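Local coordinates for alpha-L-arabinosidase (Xanthomonas axonopodis pv. citri, PDB 6D25), which probably removes alpha-L-arabinofuranosyl side groups from arabinoxylans as a family GH51 glycoside hydrolase, including at internal di-substituted positions, at residues Thr34-Asp38 and Val458-Leu463; Cys100-Glu104 and Asn122-Gly126; Thr136-Asp141 and Asn186-Trp192; Leu378-Ile382 and Thr392-Phe398. All blocks are in the same frame, centred on the assembly; numbering follows the deposited sequence.

Contact 1: Thr34-Asp38 and Val458-Leu463; sequences TLRVD and VQVEGL
L35 carries the two straight bonds between strands 29-36 and 454-461. L35 N donates to Q459 O at 2.8 Å, and E461 N donates to L35 O at 2.9 Å. The latter bond is almost linear, 177° at the hydrogen, and both donors come in close to the line of the C=O bond. Past R36 the strand gives out, and E461 O is met by two weak bonds, from V37 N at 3.0 Å and from D38 N at 3.5 Å. On the face shared by T34, R36, Q459 and E461, R36 doubles back through bends at chi2 and chi3, and its guanidinium grips D38 side-on, NE to OD1 and NH2 to OD2. This pair lies alongside E461, whose CB sits 3.6 Å from R36 NE. E461 in turn holds Q459, NE2 to OE2 at 3.1 Å, while its other oxygen pairs with K503.

The other face is greasy. L35 packs against V458 and V460, its CB 3.8 Å from V458 CG1. Just beyond the strand ends V37 and L463 extend the patch: V37 CG2 touches both V460 CG1 and L463 CB, each at 4.0 Å. L410, L412, V441 and I443 back it. G462, at positive phi, follows the end of strand 454-461 and lies beside D38.

The two strands run parallel, 20° apart, although the segments' nearest ends are 420 positions apart in the chain. An N-terminal strand slotted beside a late one is in keeping with the beta-sandwich domain of GH51 enzymes, which both ends of the chain help to build.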
# COMPACT_ATOMS: atom_id res chain seq x y z
N THR A 34 19.45 -49.00 -11.97
CA THR A 34 20.77 -48.64 -12.42
C THR A 34 21.21 -47.36 -11.71
O THR A 34 20.45 -46.38 -11.68
CB THR A 34 20.79 -48.46 -13.94
OG1 THR A 34 20.36 -49.68 -14.53
CG2 THR A 34 22.18 -48.17 -14.49
N LEU A 35 22.41 -47.40 -11.14
CA LEU A 35 23.01 -46.25 -10.46
C LEU A 35 24.23 -45.80 -11.26
O LEU A 35 25.16 -46.61 -11.52
CB LEU A 35 23.44 -46.67 -9.05
CG LEU A 35 24.20 -45.59 -8.26
CD1 LEU A 35 23.37 -44.34 -8.09
CD2 LEU A 35 24.70 -46.13 -6.92
N ARG A 36 24.22 -44.54 -11.67
CA ARG A 36 25.29 -43.99 -12.51
C ARG A 36 26.21 -43.11 -11.66
O ARG A 36 26.12 -41.92 -11.67
CB ARG A 36 24.69 -43.22 -13.69
CG ARG A 36 23.79 -44.04 -14.61
CD ARG A 36 24.43 -45.30 -15.15
NE ARG A 36 25.61 -45.03 -15.91
CZ ARG A 36 25.68 -44.99 -17.23
NH1 ARG A 36 24.56 -45.05 -17.95
NH2 ARG A 36 26.87 -44.85 -17.81
N VAL A 37 27.15 -43.74 -10.96
CA VAL A 37 28.17 -43.01 -10.20
C VAL A 37 29.06 -42.24 -11.19
O VAL A 37 29.58 -41.22 -10.85
CB VAL A 37 28.99 -43.95 -9.30
CG1 VAL A 37 30.06 -43.20 -8.51
CG2 VAL A 37 28.09 -44.75 -8.37
N ASP A 38 29.16 -42.74 -12.42
CA ASP A 38 29.94 -42.13 -13.49
C ASP A 38 29.23 -40.94 -14.12
O ASP A 38 29.79 -40.33 -15.02
CB ASP A 38 30.26 -43.17 -14.58
CG ASP A 38 29.04 -43.89 -15.17
OD1 ASP A 38 27.95 -43.90 -14.56
OD2 ASP A 38 29.20 -44.48 -16.22
N VAL A 458 20.34 -53.46 -7.95
CA VAL A 458 20.86 -52.23 -8.55
C VAL A 458 22.22 -52.52 -9.18
O VAL A 458 23.19 -52.88 -8.50
CB VAL A 458 21.00 -51.12 -7.50
CG1 VAL A 458 21.50 -49.84 -8.14
CG2 VAL A 458 19.71 -50.89 -6.74
N GLN A 459 22.26 -52.32 -10.49
CA GLN A 459 23.48 -52.35 -11.29
C GLN A 459 24.22 -51.01 -11.07
O GLN A 459 23.66 -49.95 -11.35
CB GLN A 459 23.07 -52.57 -12.74
CG GLN A 459 24.21 -52.51 -13.74
CD GLN A 459 24.99 -53.80 -13.78
OE1 GLN A 459 24.53 -54.86 -13.34
NE2 GLN A 459 26.19 -53.69 -14.31
N VAL A 460 25.46 -51.06 -10.59
CA VAL A 460 26.22 -49.86 -10.27
C VAL A 460 27.27 -49.66 -11.37
O VAL A 460 28.09 -50.53 -11.59
CB VAL A 460 26.87 -49.95 -8.88
CG1 VAL A 460 27.73 -48.71 -8.58
CG2 VAL A 460 25.84 -50.17 -7.80
N GLU A 461 27.25 -48.51 -12.03
CA GLU A 461 28.26 -48.12 -13.01
C GLU A 461 29.18 -47.06 -12.40
O GLU A 461 28.69 -46.14 -11.73
CB GLU A 461 27.59 -47.57 -14.26
CG GLU A 461 26.71 -48.58 -14.98
CD GLU A 461 27.42 -49.82 -15.51
OE1 GLU A 461 28.64 -49.73 -15.77
OE2 GLU A 461 26.76 -50.89 -15.61
N GLY A 462 30.49 -47.20 -12.64
CA GLY A 462 31.46 -46.18 -12.33
C GLY A 462 31.98 -46.25 -10.90
O GLY A 462 32.54 -45.28 -10.40
N LEU A 463 31.85 -47.39 -10.24
CA LEU A 463 32.35 -47.55 -8.88
C LEU A 463 32.61 -49.03 -8.62
O LEU A 463 31.66 -49.80 -8.57
CB LEU A 463 31.34 -47.04 -7.87
CG LEU A 463 31.72 -47.22 -6.41
CD1 LEU A 463 32.90 -46.33 -6.05
CD2 LEU A 463 30.55 -46.93 -5.50

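Contact 2: Cys100-Glu104 and Asn122-Gly126; sequences CFADE and NTHWG
T123 and E104 make the direct hydrogen bond here: T123 OG1 donates to E104 OE1 at 2.6 Å, arriving on the syn side, 21° out of the carboxylate plane. A water also donates to E104 OE1, at 2.6 Å, so two donors share this oxygen. The other one, OE2, pairs with K227 of the second subunit.

Apolar and ring contacts centre on H124. C100 CB stands over the middle of its imidazole, 3.6 Å from the centroid and 6° off the normal, a CH-pi contact; T123 OG1 lies over the opposite face near the rim. With SG beside its backbone N (chi1 -66°), C100 turns its sulfur toward the disulfide with C206, and SG remains above the same ring face at 4.7 Å from the H124 centroid. F101 CD1 rests 3.7 Å from N122 ND2, an amide nitrogen whose hydrogen bond goes to H55 O.

E54 ties the two loops together from outside, its OE2 receiving both F101 N and W125 NE1. The segment 100-104 follows strand 93-96 of the eight-stranded parallel barrel, and 122-126 makes the turn between the short strands 120-122 and 128-130, placing that turn over the loop leaving the barrel strand and against the neighbouring subunit.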
# COMPACT_ATOMS: atom_id res chain seq x y z
N CYS A 100 1.81 -17.53 8.34
CA CYS A 100 0.77 -16.51 8.51
C CYS A 100 1.13 -15.48 9.59
O CYS A 100 0.84 -14.29 9.47
CB CYS A 100 -0.56 -17.19 8.80
SG CYS A 100 -1.16 -18.16 7.37
N PHE A 101 1.72 -15.93 10.68
CA PHE A 101 2.12 -14.99 11.76
C PHE A 101 3.02 -13.87 11.24
O PHE A 101 2.90 -12.73 11.70
CB PHE A 101 2.81 -15.77 12.87
CG PHE A 101 3.28 -14.96 14.05
CD1 PHE A 101 2.46 -14.82 15.16
CD2 PHE A 101 4.56 -14.43 14.08
CE1 PHE A 101 2.91 -14.10 16.26
CE2 PHE A 101 5.00 -13.73 15.19
CZ PHE A 101 4.16 -13.56 16.27
N ALA A 102 3.87 -14.15 10.25
CA ALA A 102 4.86 -13.17 9.81
C ALA A 102 4.21 -11.98 9.10
O ALA A 102 4.79 -10.88 9.12
CB ALA A 102 5.91 -13.80 8.92
N ASP A 103 3.05 -12.22 8.47
CA ASP A 103 2.37 -11.18 7.71
C ASP A 103 1.64 -10.19 8.64
O ASP A 103 1.08 -9.19 8.16
CB ASP A 103 1.43 -11.83 6.69
CG ASP A 103 2.10 -12.89 5.77
OD1 ASP A 103 3.22 -12.53 5.21
OD2 ASP A 103 1.50 -14.09 5.63
N GLU A 104 1.59 -10.44 9.94
CA GLU A 104 1.02 -9.53 10.90
C GLU A 104 2.05 -9.15 11.99
O GLU A 104 1.71 -8.45 12.92
CB GLU A 104 -0.16 -10.16 11.63
CG GLU A 104 -1.39 -10.35 10.80
CD GLU A 104 -2.61 -10.85 11.58
OE1 GLU A 104 -2.47 -11.47 12.68
OE2 GLU A 104 -3.71 -10.62 11.10
N ASN A 122 -2.15 -13.78 18.93
CA ASN A 122 -1.86 -14.66 17.82
C ASN A 122 -3.19 -14.99 17.13
O ASN A 122 -3.89 -15.95 17.53
CB ASN A 122 -1.10 -15.91 18.27
CG ASN A 122 -0.52 -16.63 17.06
OD1 ASN A 122 -1.16 -16.66 16.01
ND2 ASN A 122 0.65 -17.24 17.22
N THR A 123 -3.58 -14.16 16.16
CA THR A 123 -4.94 -14.21 15.63
C THR A 123 -5.20 -15.52 14.87
O THR A 123 -6.29 -16.08 14.98
CB THR A 123 -5.22 -13.02 14.69
OG1 THR A 123 -4.32 -13.12 13.58
CG2 THR A 123 -5.04 -11.66 15.33
N HIS A 124 -4.23 -16.01 14.09
CA HIS A 124 -4.52 -17.21 13.27
C HIS A 124 -4.59 -18.48 14.14
O HIS A 124 -5.29 -19.42 13.82
CB HIS A 124 -3.45 -17.41 12.21
CG HIS A 124 -3.30 -16.29 11.25
ND1 HIS A 124 -2.28 -15.33 11.38
CD2 HIS A 124 -3.99 -16.01 10.12
CE1 HIS A 124 -2.42 -14.43 10.42
NE2 HIS A 124 -3.47 -14.84 9.60
N TRP A 125 -3.83 -18.54 15.22
CA TRP A 125 -3.50 -19.79 15.86
C TRP A 125 -4.03 -19.80 17.30
O TRP A 125 -3.26 -19.75 18.26
CB TRP A 125 -1.98 -20.03 15.76
CG TRP A 125 -1.48 -19.95 14.34
CD1 TRP A 125 -0.52 -19.11 13.85
CD2 TRP A 125 -1.92 -20.76 13.23
NE1 TRP A 125 -0.32 -19.34 12.51
CE2 TRP A 125 -1.16 -20.34 12.10
CE3 TRP A 125 -2.87 -21.77 13.05
CZ2 TRP A 125 -1.35 -20.90 10.83
CZ3 TRP A 125 -3.06 -22.32 11.80
CH2 TRP A 125 -2.30 -21.88 10.70
N GLY A 126 -5.35 -19.77 17.42
CA GLY A 126 -6.05 -19.90 18.67
C GLY A 126 -6.50 -18.57 19.28
O GLY A 126 -7.23 -18.57 20.27
O HOH W 1 -0.99 -12.63 14.48

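Contact 3: Thr136-Asp141 and Asn186-Trp192; sequences THEFMD and NGRDAPW
H137 and M140, one turn apart on helix 136-146, face R188 and W192 of an irregular loop, with 7.2 Å between the CA atoms of M140 and W192; the loop starts at a Schellman motif in which G187, at positive phi, closes helix 178-185.

W192 is the centrepiece. M140 CB presses on one face of the indole, 3.3 Å from the centroid of the five-membered ring. Bends at chi2 and chi3 fold the thioether back, laying CE 3.5 Å from W192 CB and keeping the sulfur above the ring at a distance, a Met-aromatic contact. On the opposite face lies R188: its CG sits over the ring near the rim, and its guanidinium covers W192 CD1. The far corner of the indole, CH2, drives into the centre of one H137 face in a T-shaped stack, planes at 84°. H137 also touches N186, CE1 to CB at 3.4 Å, while its NE2 bonds to Y170 OH, which N186 ND2 meets as well.

W192 NE1 donates in the plane of its ring to D141 OD1 at 2.9 Å, coming from above the carboxylate plane. Water 2 donates to that oxygen and accepts from R188 NH1; the direct D141-R188 salt bridge is long, 3.8 Å from OD1 to NH1. The carbonyls of A190 and P191, bonded through NE and NH2, fix how the R188 guanidinium is turned, and E144 takes another share of its charge.

An indole boxed in on both faces, at its corner and at its N-H has little freedom to turn, and the arginine and N-H donors around D141 would favour its ionised form.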
# COMPACT_ATOMS: atom_id res chain seq x y z
N THR A 136 13.61 -10.85 18.01
CA THR A 136 14.77 -10.84 17.09
C THR A 136 16.05 -11.37 17.76
O THR A 136 16.75 -12.23 17.21
CB THR A 136 15.03 -9.45 16.49
OG1 THR A 136 13.97 -9.15 15.60
CG2 THR A 136 16.34 -9.38 15.75
N HIS A 137 16.41 -10.86 18.92
CA HIS A 137 17.66 -11.26 19.52
C HIS A 137 17.61 -12.75 19.91
O HIS A 137 18.62 -13.46 19.75
CB HIS A 137 18.00 -10.42 20.75
CG HIS A 137 18.45 -9.05 20.40
ND1 HIS A 137 19.70 -8.58 20.70
CD2 HIS A 137 17.80 -8.04 19.78
CE1 HIS A 137 19.80 -7.34 20.30
NE2 HIS A 137 18.67 -6.97 19.70
N GLU A 138 16.47 -13.19 20.43
CA GLU A 138 16.41 -14.54 20.93
C GLU A 138 16.49 -15.50 19.75
O GLU A 138 17.20 -16.52 19.84
CB GLU A 138 15.14 -14.74 21.78
CG GLU A 138 15.14 -13.92 23.06
CD GLU A 138 14.84 -12.43 22.93
OE1 GLU A 138 14.26 -12.00 21.89
OE2 GLU A 138 15.17 -11.71 23.87
N PHE A 139 15.77 -15.20 18.65
CA PHE A 139 15.86 -16.08 17.48
C PHE A 139 17.28 -16.03 16.87
O PHE A 139 17.88 -17.11 16.57
CB PHE A 139 14.82 -15.73 16.42
CG PHE A 139 15.01 -16.52 15.16
CD1 PHE A 139 14.73 -17.89 15.13
CD2 PHE A 139 15.55 -15.95 14.03
CE1 PHE A 139 14.94 -18.63 13.99
CE2 PHE A 139 15.75 -16.71 12.88
CZ PHE A 139 15.45 -18.05 12.88
N MET A 140 17.82 -14.84 16.66
CA MET A 140 19.08 -14.78 15.95
C MET A 140 20.21 -15.41 16.77
O MET A 140 21.08 -16.12 16.20
CB MET A 140 19.44 -13.33 15.56
CG MET A 140 18.50 -12.75 14.54
SD MET A 140 18.39 -13.71 12.99
CE MET A 140 20.00 -13.33 12.33
N ASP A 141 20.22 -15.21 18.07
CA ASP A 141 21.24 -15.83 18.92
C ASP A 141 21.01 -17.35 18.98
O ASP A 141 21.97 -18.10 19.11
CB ASP A 141 21.28 -15.19 20.31
CG ASP A 141 21.82 -13.77 20.33
OD1 ASP A 141 22.52 -13.37 19.36
OD2 ASP A 141 21.51 -13.07 21.31
N ASN A 186 20.70 -3.42 23.06
CA ASN A 186 19.92 -4.59 23.41
C ASN A 186 20.83 -5.83 23.53
O ASN A 186 20.33 -6.93 23.71
CB ASN A 186 18.81 -4.79 22.38
CG ASN A 186 17.67 -3.81 22.57
OD1 ASN A 186 17.48 -3.31 23.69
ND2 ASN A 186 16.96 -3.47 21.52
N GLY A 187 22.15 -5.67 23.44
CA GLY A 187 23.10 -6.69 23.83
C GLY A 187 23.81 -7.37 22.68
O GLY A 187 24.52 -8.30 22.94
N ARG A 188 23.67 -6.93 21.43
CA ARG A 188 24.36 -7.55 20.30
C ARG A 188 25.22 -6.50 19.58
O ARG A 188 24.75 -5.67 18.80
CB ARG A 188 23.34 -8.16 19.34
CG ARG A 188 23.96 -8.74 18.09
CD ARG A 188 24.79 -9.98 18.36
NE ARG A 188 25.49 -10.36 17.12
CZ ARG A 188 25.97 -11.57 16.84
NH1 ARG A 188 25.81 -12.56 17.69
NH2 ARG A 188 26.54 -11.78 15.67
N ASP A 189 26.51 -6.56 19.82
CA ASP A 189 27.44 -5.57 19.29
C ASP A 189 27.61 -5.75 17.77
O ASP A 189 27.41 -4.80 17.01
CB ASP A 189 28.77 -5.60 20.05
CG ASP A 189 29.81 -4.62 19.51
OD1 ASP A 189 29.46 -3.48 19.15
OD2 ASP A 189 30.96 -5.01 19.46
N ALA A 190 28.01 -6.94 17.36
CA ALA A 190 28.28 -7.18 15.93
C ALA A 190 26.95 -7.44 15.21
O ALA A 190 26.01 -7.94 15.79
CB ALA A 190 29.22 -8.37 15.77
N PRO A 191 26.90 -7.12 13.93
CA PRO A 191 25.77 -7.56 13.12
C PRO A 191 25.59 -9.09 13.17
O PRO A 191 26.56 -9.82 13.40
CB PRO A 191 26.13 -7.21 11.67
CG PRO A 191 27.21 -6.19 11.78
CD PRO A 191 27.91 -6.44 13.11
N TRP A 192 24.38 -9.55 12.96
CA TRP A 192 24.14 -10.94 12.62
C TRP A 192 24.18 -11.10 11.10
O TRP A 192 24.04 -10.14 10.34
CB TRP A 192 22.76 -11.40 13.10
CG TRP A 192 22.51 -11.45 14.57
CD1 TRP A 192 22.91 -12.42 15.44
CD2 TRP A 192 21.68 -10.55 15.32
NE1 TRP A 192 22.42 -12.16 16.69
CE2 TRP A 192 21.63 -11.03 16.64
CE3 TRP A 192 20.95 -9.41 15.00
CZ2 TRP A 192 20.90 -10.39 17.64
CZ3 TRP A 192 20.24 -8.77 15.99
CH2 TRP A 192 20.21 -9.26 17.29
O HOH W 2 24.76 -12.53 20.37

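Contact 4: Leu378-Ile382 and Thr392-Phe398; sequences LQAMI and TPTYHVF
T392 and A380 form the shortest hydrogen bond of this contact, T392 OG1 to A380 O at 2.7 Å, in the carbonyl plane and on a lone pair. The same hydroxyl accepts from Y395 N at 3.2 Å, which makes T392 the N-cap of helix 393-400. Chi1 of 67° sets OG1 between the backbone N and carbonyl carbon, where it can face A380 and the first helical turn together. The backbone adds T392 N to M381 O at 3.1 Å, the donor lying above the carbonyl plane. Q379 stretches out fully to send NE2 to T394 OG1, 3.0 Å and nearly straight at 173°, with the hydroxyl in its amide plane. The outer partners of this pair are T327 N for Q379 OE1 and N344 OD1 for T394 OG1.

Sulfur and apolar contacts make up the rest of the interface. M381 bends so that SD rides over one face of F398, 3.6 Å from CD1 and offset toward the rim, a Met-aromatic contact. Its methyl CE meets T394 CG2 at 3.5 Å, while CB leans on Y395 CD2. F356 meets F398 edge-to-face, and I371 closes in on M381 and T394.

Every touching residue is buried, so these polar groups have to be satisfied from within the protein: T392 OG1 is used as donor and acceptor at once, and the helix start is fixed to the loop by side-chain and backbone bonds together.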
# COMPACT_ATOMS: atom_id res chain seq x y z
N LEU A 378 2.56 -29.42 13.37
CA LEU A 378 2.48 -30.15 12.11
C LEU A 378 3.49 -31.31 12.10
O LEU A 378 3.49 -32.03 13.06
CB LEU A 378 2.60 -29.15 10.95
CG LEU A 378 1.37 -28.26 10.76
CD1 LEU A 378 1.62 -27.17 9.74
CD2 LEU A 378 0.14 -29.06 10.37
N GLN A 379 4.29 -31.49 11.04
CA GLN A 379 5.12 -32.70 10.88
C GLN A 379 6.46 -32.47 11.58
O GLN A 379 7.51 -32.38 10.92
CB GLN A 379 5.33 -33.07 9.41
CG GLN A 379 5.95 -34.46 9.25
CD GLN A 379 6.09 -34.95 7.83
OE1 GLN A 379 5.45 -34.41 6.91
NE2 GLN A 379 6.88 -35.99 7.64
N ALA A 380 6.43 -32.42 12.92
CA ALA A 380 7.53 -31.90 13.70
C ALA A 380 8.74 -32.85 13.78
O ALA A 380 8.62 -34.08 13.63
CB ALA A 380 7.03 -31.61 15.08
N MET A 381 9.92 -32.26 14.04
CA MET A 381 11.10 -33.04 14.37
C MET A 381 10.99 -33.60 15.80
O MET A 381 11.48 -34.69 16.10
CB MET A 381 12.38 -32.19 14.33
CG MET A 381 12.73 -31.57 13.02
SD MET A 381 12.73 -32.73 11.61
CE MET A 381 11.12 -32.43 10.95
N ILE A 382 10.41 -32.81 16.67
CA ILE A 382 10.49 -33.02 18.11
C ILE A 382 9.14 -32.67 18.73
O ILE A 382 8.52 -31.73 18.26
CB ILE A 382 11.60 -32.15 18.73
CG1 ILE A 382 12.97 -32.51 18.17
CG2 ILE A 382 11.58 -32.19 20.25
CD1 ILE A 382 14.02 -31.46 18.43
N THR A 392 10.82 -37.62 16.65
CA THR A 392 9.79 -38.25 15.80
C THR A 392 10.45 -39.13 14.73
O THR A 392 11.63 -39.00 14.42
CB THR A 392 8.91 -37.19 15.14
OG1 THR A 392 9.71 -36.47 14.21
CG2 THR A 392 8.26 -36.28 16.17
N PRO A 393 9.66 -39.99 14.09
CA PRO A 393 10.13 -40.71 12.94
C PRO A 393 10.68 -39.79 11.85
O PRO A 393 11.67 -40.13 11.20
CB PRO A 393 8.90 -41.51 12.44
CG PRO A 393 8.14 -41.73 13.70
CD PRO A 393 8.30 -40.42 14.45
N THR A 394 10.08 -38.62 11.68
CA THR A 394 10.52 -37.68 10.67
C THR A 394 11.92 -37.17 11.00
O THR A 394 12.75 -37.05 10.10
CB THR A 394 9.52 -36.51 10.54
OG1 THR A 394 8.27 -37.04 10.13
CG2 THR A 394 9.98 -35.44 9.57
N TYR A 395 12.21 -36.86 12.25
CA TYR A 395 13.55 -36.48 12.70
C TYR A 395 14.59 -37.48 12.21
O TYR A 395 15.66 -37.09 11.72
CB TYR A 395 13.61 -36.39 14.22
CG TYR A 395 14.96 -36.11 14.81
CD1 TYR A 395 15.87 -37.12 15.10
CD2 TYR A 395 15.36 -34.81 15.09
CE1 TYR A 395 17.12 -36.85 15.63
CE2 TYR A 395 16.59 -34.53 15.65
CZ TYR A 395 17.48 -35.55 15.93
OH TYR A 395 18.70 -35.24 16.49
N HIS A 396 14.28 -38.76 12.39
CA HIS A 396 15.22 -39.82 12.04
C HIS A 396 15.45 -39.84 10.53
O HIS A 396 16.55 -40.21 10.10
CB HIS A 396 14.72 -41.17 12.54
CG HIS A 396 14.66 -41.24 14.03
ND1 HIS A 396 15.74 -40.90 14.84
CD2 HIS A 396 13.66 -41.60 14.87
CE1 HIS A 396 15.42 -41.10 16.10
NE2 HIS A 396 14.14 -41.47 16.15
N VAL A 397 14.48 -39.44 9.72
CA VAL A 397 14.72 -39.39 8.28
C VAL A 397 15.67 -38.21 7.94
O VAL A 397 16.60 -38.37 7.12
CB VAL A 397 13.42 -39.31 7.48
CG1 VAL A 397 13.73 -39.34 5.98
CG2 VAL A 397 12.48 -40.45 7.82
N PHE A 398 15.50 -37.07 8.58
CA PHE A 398 16.48 -35.96 8.44
C PHE A 398 17.88 -36.45 8.82
O PHE A 398 18.85 -36.14 8.11
CB PHE A 398 16.07 -34.74 9.27
CG PHE A 398 15.03 -33.87 8.60
CD1 PHE A 398 13.72 -34.28 8.46
CD2 PHE A 398 15.39 -32.63 8.06
CE1 PHE A 398 12.79 -33.48 7.83
CE2 PHE A 398 14.45 -31.84 7.43
CZ PHE A 398 13.16 -32.25 7.32

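Contacts 1, 2 and 3 are partly buried; contact 4 is fully buried, its centre about 10 Å from that of the chain. No two share a helix or strand. Contact 1 belongs to the beta-sandwich, whereas contacts 2, 3 and 4 lie by barrel strands 93-96, 149-154 and 366-371. Contact 1 sits about 49 Å from contact 2, centre to centre, on opposite sides of the chain centre. Chemistry follows place: strand bonding with salt bridges on the outer face in contact 1; a ring beneath a disulfide at a subunit boundary in contact 2; aromatic packing with a water-linked charge pair in contact 3; buried hydroxyls serving two partners each in contact 4.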